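Local structure of Lmo2445 protein (Listeria monocytogenes EGD-e, 5HZL) at residues S149-E163 / S174-D188. The protein is of unknown function but is a secreted, calcium-binding, internalin-like leucine-rich-repeat protein that may take part in protein recognition at the bacterium-host interface. Residues are numbered along the deposited sequence; the frame is centred on the assembly and turned at random.
Sequences SINMENAGLSGYIAE and SLILNENHLISIPED. With CA (calcium ion), chain D; CA (calcium ion), chain E.
Strands 149-151 and 174-176 run parallel, their axes 4.7 Å apart at closest approach and inclined by 6°, as neighbouring rungs of the leucine-rich-repeat sheet. Ile-150 is bonded through both backbone polar atoms, N giving to Ser-174 O and O receiving Ile-176 N; Met-152 N then reaches Ile-176 O. Beyond the strands the two segments turn together, and a second parallel pairing joins 158-159 to 181-182 two residues out of the first register, where His-181 N binds Leu-157 O.

Between the two pairings Asn-180 does the work expected of the repeat asparagine. Its buried amide sends ND2 to Met-152 O (2.9 Å) almost within its own plane and also to Leu-177 O, while OD1 accepts Ala-155 N (3.0 Å) and, weakly, Leu-157 N, so both ends hold the turn and fix the flip of the amide. On the interior side the side chains of Leu-157 and Leu-177 cross at about a right angle, CD1 of the first 3.7 Å from CD2 of the second, and the selenomethionine Met-152, bent at its last torsion, lays CE beside the same Leu-177 methyl. Ile-161 spreads its branches, CG2 to Leu-182 CD2 and CD1 to Pro-186 CD.

Around the 152-155 turn the contact is polar. A water links Asn-154 OD1 and Gly-156 N to Glu-179 O. Extended, with CG anti to the backbone N (chi1 -180°), Glu-153 carries its carboxylate out to a calcium ion, which both oxygens bind, and Asn-178 ND2 meets Glu-153 OE2 (2.8 Å) from above the carboxylate plane.

At the far end Ser-184 OG donates to Ile-161 O (2.8 Å) in the carbonyl plane. A second calcium ion lies between the carboxylates of Glu-163 and Glu-187, bound by Glu-163 OE1 at 2.5 Å and Glu-187 OE2 at 2.6 Å.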
loop_
_atom_site.group_PDB
_atom_site.type_symbol
_atom_site.label_atom_id
_atom_site.label_comp_id
_atom_site.label_asym_id
_atom_site.label_seq_id
_atom_site.Cartn_x
_atom_site.Cartn_y
_atom_site.Cartn_z
ATOM N N SER A 149 -5.546 11.277 6.780
ATOM C CA SER A 149 -5.390 11.010 5.351
ATOM C C SER A 149 -4.311 9.978 5.053
ATOM O O SER A 149 -3.200 10.061 5.561
ATOM C CB SER A 149 -5.088 12.293 4.585
ATOM O OG SER A 149 -3.869 12.829 5.003
ATOM N N ILE A 150 -4.687 9.026 4.200
ATOM C CA ILE A 150 -3.866 7.918 3.740
ATOM C C ILE A 150 -3.771 7.927 2.226
ATOM O O ILE A 150 -4.785 7.962 1.528
ATOM C CB ILE A 150 -4.516 6.582 4.137
ATOM C CG1 ILE A 150 -4.511 6.436 5.667
ATOM C CG2 ILE A 150 -3.802 5.400 3.478
ATOM C CD1 ILE A 150 -5.255 5.215 6.167
ATOM N N ASN A 151 -2.549 7.876 1.719
ATOM C CA ASN A 151 -2.334 7.829 0.290
ATOM C C ASN A 151 -1.559 6.556 -0.031
ATOM O O ASN A 151 -0.435 6.390 0.448
ATOM C CB ASN A 151 -1.593 9.077 -0.159
ATOM C CG ASN A 151 -1.366 9.138 -1.657
ATOM O OD1 ASN A 151 -1.764 8.272 -2.420
ATOM N ND2 ASN A 151 -0.707 10.176 -2.075
HETATM N N MSE A 152 -2.186 5.666 -0.812
HETATM C CA MSE A 152 -1.571 4.404 -1.251
HETATM C C MSE A 152 -1.814 4.242 -2.738
HETATM O O MSE A 152 -2.077 3.148 -3.247
HETATM C CB MSE A 152 -2.044 3.230 -0.398
HETATM C CG MSE A 152 -1.189 3.117 0.857
HETATM SE SE MSE A 152 -1.670 1.527 1.928
HETATM C CE MSE A 152 -3.592 1.874 2.187
ATOM N N GLU A 153 -1.690 5.351 -3.457
ATOM C CA GLU A 153 -1.866 5.338 -4.895
ATOM C C GLU A 153 -0.740 4.586 -5.550
ATOM O O GLU A 153 0.415 4.807 -5.223
ATOM C CB GLU A 153 -1.845 6.765 -5.458
ATOM C CG GLU A 153 -2.025 6.868 -6.978
ATOM C CD GLU A 153 -2.045 8.295 -7.482
ATOM O OE1 GLU A 153 -1.604 9.185 -6.760
ATOM O OE2 GLU A 153 -2.487 8.558 -8.607
ATOM N N ASN A 154 -1.085 3.691 -6.468
ATOM C CA ASN A 154 -0.100 2.950 -7.237
ATOM C C ASN A 154 0.980 2.286 -6.360
ATOM O O ASN A 154 2.156 2.341 -6.670
ATOM C CB ASN A 154 0.503 3.954 -8.233
ATOM C CG ASN A 154 1.394 3.317 -9.275
ATOM O OD1 ASN A 154 1.322 2.112 -9.537
ATOM N ND2 ASN A 154 2.244 4.148 -9.896
ATOM N N ALA A 155 0.557 1.651 -5.275
ATOM C CA ALA A 155 1.460 1.008 -4.312
ATOM C C ALA A 155 1.502 -0.526 -4.359
ATOM O O ALA A 155 1.937 -1.156 -3.390
ATOM C CB ALA A 155 1.059 1.460 -2.902
ATOM N N GLY A 156 1.041 -1.127 -5.451
ATOM C CA GLY A 156 1.028 -2.591 -5.574
ATOM C C GLY A 156 0.069 -3.377 -4.679
ATOM O O GLY A 156 0.224 -4.602 -4.557
ATOM N N LEU A 157 -0.917 -2.709 -4.058
ATOM C CA LEU A 157 -1.868 -3.424 -3.174
ATOM C C LEU A 157 -2.584 -4.458 -4.007
ATOM O O LEU A 157 -3.150 -4.135 -5.045
ATOM C CB LEU A 157 -2.858 -2.487 -2.521
ATOM C CG LEU A 157 -2.282 -1.480 -1.528
ATOM C CD1 LEU A 157 -3.305 -0.387 -1.238
ATOM C CD2 LEU A 157 -1.849 -2.172 -0.249
ATOM N N SER A 158 -2.561 -5.696 -3.538
ATOM C CA SER A 158 -3.106 -6.786 -4.301
ATOM C C SER A 158 -4.009 -7.731 -3.553
ATOM O O SER A 158 -3.953 -7.844 -2.322
ATOM C CB SER A 158 -1.918 -7.613 -4.804
ATOM O OG SER A 158 -0.953 -6.804 -5.460
ATOM N N GLY A 159 -4.824 -8.430 -4.339
ATOM C CA GLY A 159 -5.730 -9.434 -3.827
ATOM C C GLY A 159 -7.034 -8.913 -3.293
ATOM O O GLY A 159 -7.498 -7.841 -3.674
ATOM N N TYR A 160 -7.614 -9.706 -2.405
ATOM C CA TYR A 160 -8.877 -9.406 -1.782
ATOM C C TYR A 160 -8.725 -8.648 -0.463
ATOM O O TYR A 160 -7.821 -8.935 0.307
ATOM C CB TYR A 160 -9.603 -10.743 -1.503
ATOM C CG TYR A 160 -10.959 -10.608 -0.835
ATOM C CD1 TYR A 160 -12.121 -10.468 -1.592
ATOM C CD2 TYR A 160 -11.076 -10.618 0.546
ATOM C CE1 TYR A 160 -13.362 -10.332 -0.990
ATOM C CE2 TYR A 160 -12.312 -10.487 1.159
ATOM C CZ TYR A 160 -13.448 -10.343 0.388
ATOM O OH TYR A 160 -14.658 -10.217 1.008
ATOM N N ILE A 161 -9.614 -7.684 -0.222
ATOM C CA ILE A 161 -9.646 -6.953 1.050
ATOM C C ILE A 161 -11.079 -6.941 1.564
ATOM O O ILE A 161 -12.029 -6.798 0.792
ATOM C CB ILE A 161 -9.047 -5.541 1.009
ATOM C CG1 ILE A 161 -9.810 -4.596 0.089
ATOM C CG2 ILE A 161 -7.593 -5.626 0.574
ATOM C CD1 ILE A 161 -9.222 -3.203 0.137
ATOM N N ALA A 162 -11.207 -7.093 2.876
ATOM C CA ALA A 162 -12.497 -7.158 3.529
ATOM C C ALA A 162 -13.329 -5.885 3.404
ATOM O O ALA A 162 -12.795 -4.788 3.279
ATOM C CB ALA A 162 -12.308 -7.533 4.991
ATOM N N GLU A 163 -14.648 -6.063 3.418
ATOM C CA GLU A 163 -15.583 -4.954 3.351
ATOM C C GLU A 163 -15.398 -4.036 4.556
ATOM O O GLU A 163 -15.499 -2.826 4.418
ATOM C CB GLU A 163 -17.058 -5.438 3.275
ATOM C CG GLU A 163 -17.440 -6.189 1.994
ATOM C CD GLU A 163 -18.941 -6.536 1.874
ATOM O OE1 GLU A 163 -19.366 -7.011 0.791
ATOM O OE2 GLU A 163 -19.725 -6.335 2.836
ATOM N N SER A 174 -9.546 11.279 4.049
ATOM C CA SER A 174 -9.028 11.122 2.689
ATOM C C SER A 174 -8.343 9.762 2.543
ATOM O O SER A 174 -7.445 9.438 3.311
ATOM C CB SER A 174 -8.067 12.256 2.343
ATOM O OG SER A 174 -7.642 12.162 0.992
ATOM N N LEU A 175 -8.776 8.982 1.555
ATOM C CA LEU A 175 -8.228 7.647 1.308
ATOM C C LEU A 175 -8.019 7.476 -0.194
ATOM O O LEU A 175 -8.977 7.270 -0.929
ATOM C CB LEU A 175 -9.193 6.584 1.859
ATOM C CG LEU A 175 -8.837 5.110 1.682
ATOM C CD1 LEU A 175 -7.537 4.802 2.399
ATOM C CD2 LEU A 175 -9.962 4.232 2.202
ATOM N N ILE A 176 -6.766 7.550 -0.637
ATOM C CA ILE A 176 -6.424 7.443 -2.055
ATOM C C ILE A 176 -5.898 6.034 -2.335
ATOM O O ILE A 176 -4.863 5.644 -1.790
ATOM C CB ILE A 176 -5.341 8.479 -2.457
ATOM C CG1 ILE A 176 -5.557 9.858 -1.785
ATOM C CG2 ILE A 176 -5.222 8.574 -3.976
ATOM C CD1 ILE A 176 -6.869 10.547 -2.070
ATOM N N LEU A 177 -6.606 5.287 -3.187
ATOM C CA LEU A 177 -6.239 3.905 -3.536
ATOM C C LEU A 177 -6.256 3.568 -5.031
ATOM O O LEU A 177 -6.274 2.386 -5.381
ATOM C CB LEU A 177 -7.201 2.948 -2.829
ATOM C CG LEU A 177 -7.179 2.889 -1.310
ATOM C CD1 LEU A 177 -8.333 2.048 -0.796
ATOM C CD2 LEU A 177 -5.859 2.315 -0.843
ATOM N N ASN A 178 -6.258 4.568 -5.912
ATOM C CA ASN A 178 -6.249 4.255 -7.344
ATOM C C ASN A 178 -4.958 3.572 -7.792
ATOM O O ASN A 178 -3.967 3.602 -7.083
ATOM C CB ASN A 178 -6.523 5.487 -8.228
ATOM C CG ASN A 178 -5.589 6.656 -7.946
ATOM O OD1 ASN A 178 -5.491 7.117 -6.814
ATOM N ND2 ASN A 178 -4.951 7.180 -8.981
ATOM N N GLU A 179 -5.014 2.934 -8.956
ATOM C CA GLU A 179 -3.876 2.266 -9.611
ATOM C C GLU A 179 -3.227 1.094 -8.872
ATOM O O GLU A 179 -2.032 0.832 -9.015
ATOM C CB GLU A 179 -2.851 3.324 -10.027
ATOM C CG GLU A 179 -3.449 4.352 -10.980
ATOM C CD GLU A 179 -2.533 5.527 -11.231
ATOM O OE1 GLU A 179 -1.294 5.353 -11.170
ATOM O OE2 GLU A 179 -3.045 6.639 -11.496
ATOM N N ASN A 180 -4.035 0.379 -8.105
ATOM C CA ASN A 180 -3.584 -0.790 -7.361
ATOM C C ASN A 180 -4.045 -2.063 -8.085
ATOM O O ASN A 180 -4.463 -1.975 -9.232
ATOM C CB ASN A 180 -4.057 -0.683 -5.916
ATOM C CG ASN A 180 -3.260 0.337 -5.125
ATOM O OD1 ASN A 180 -2.047 0.244 -5.058
ATOM N ND2 ASN A 180 -3.937 1.276 -4.483
ATOM N N HIS A 181 -3.952 -3.230 -7.440
ATOM C CA HIS A 181 -4.318 -4.505 -8.068
ATOM C C HIS A 181 -5.304 -5.291 -7.227
ATOM O O HIS A 181 -5.210 -6.520 -7.102
ATOM C CB HIS A 181 -3.055 -5.362 -8.293
ATOM C CG HIS A 181 -1.936 -4.631 -8.964
ATOM N ND1 HIS A 181 -2.040 -4.113 -10.237
ATOM C CD2 HIS A 181 -0.677 -4.358 -8.549
ATOM C CE1 HIS A 181 -0.903 -3.531 -10.567
ATOM N NE2 HIS A 181 -0.059 -3.666 -9.561
ATOM N N LEU A 182 -6.253 -4.571 -6.654
ATOM C CA LEU A 182 -7.282 -5.162 -5.805
ATOM C C LEU A 182 -8.432 -5.763 -6.629
ATOM O O LEU A 182 -8.793 -5.223 -7.671
ATOM C CB LEU A 182 -7.816 -4.084 -4.859
ATOM C CG LEU A 182 -6.773 -3.527 -3.886
ATOM C CD1 LEU A 182 -7.287 -2.292 -3.161
ATOM C CD2 LEU A 182 -6.356 -4.632 -2.924
ATOM N N ILE A 183 -8.991 -6.880 -6.148
ATOM C CA ILE A 183 -10.101 -7.567 -6.818
ATOM C C ILE A 183 -11.380 -7.426 -6.010
ATOM O O ILE A 183 -12.380 -8.092 -6.269
ATOM C CB ILE A 183 -9.805 -9.076 -7.000
ATOM C CG1 ILE A 183 -9.783 -9.825 -5.652
ATOM C CG2 ILE A 183 -8.493 -9.246 -7.747
ATOM C CD1 ILE A 183 -9.693 -11.324 -5.769
ATOM N N SER A 184 -11.340 -6.527 -5.048
ATOM C CA SER A 184 -12.425 -6.329 -4.135
ATOM C C SER A 184 -12.449 -4.868 -3.720
ATOM O O SER A 184 -11.461 -4.156 -3.908
ATOM C CB SER A 184 -12.123 -7.227 -2.940
ATOM O OG SER A 184 -13.008 -7.034 -1.860
ATOM N N ILE A 185 -13.569 -4.435 -3.147
ATOM C CA ILE A 185 -13.730 -3.071 -2.701
ATOM C C ILE A 185 -13.927 -2.996 -1.181
ATOM O O ILE A 185 -14.668 -3.813 -0.613
ATOM C CB ILE A 185 -14.977 -2.424 -3.361
ATOM C CG1 ILE A 185 -14.869 -2.467 -4.890
ATOM C CG2 ILE A 185 -15.188 -0.975 -2.894
ATOM C CD1 ILE A 185 -16.049 -1.837 -5.618
ATOM N N PRO A 186 -13.257 -2.027 -0.511
ATOM C CA PRO A 186 -13.496 -1.822 0.920
ATOM C C PRO A 186 -14.815 -1.033 1.016
ATOM O O PRO A 186 -14.813 0.184 1.160
ATOM C CB PRO A 186 -12.293 -0.995 1.366
ATOM C CG PRO A 186 -11.852 -0.278 0.147
ATOM C CD PRO A 186 -12.183 -1.154 -1.016
ATOM N N GLU A 187 -15.932 -1.747 0.916
ATOM C CA GLU A 187 -17.255 -1.122 0.924
ATOM C C GLU A 187 -17.637 -0.245 2.100
ATOM O O GLU A 187 -18.062 0.887 1.898
ATOM C CB GLU A 187 -18.360 -2.163 0.737
ATOM C CG GLU A 187 -18.372 -2.789 -0.640
ATOM C CD GLU A 187 -19.600 -3.638 -0.878
ATOM O OE1 GLU A 187 -19.980 -3.766 -2.060
ATOM O OE2 GLU A 187 -20.202 -4.153 0.102
ATOM N N ASP A 188 -17.505 -0.769 3.315
ATOM C CA ASP A 188 -17.902 -0.012 4.504
ATOM C C ASP A 188 -17.405 1.427 4.543
ATOM O O ASP A 188 -18.211 2.352 4.683
ATOM C CB ASP A 188 -17.478 -0.714 5.803
ATOM C CG ASP A 188 -18.206 -2.030 6.048
ATOM O OD1 ASP A 188 -18.809 -2.605 5.122
ATOM O OD2 ASP A 188 -18.162 -2.488 7.207
HETATM CA CA CA D . -21.664 -6.250 -0.009
HETATM CA CA CA E . -2.363 11.282 -8.420
HETATM O O HOH W 1 0.211 -0.394 -8.094
#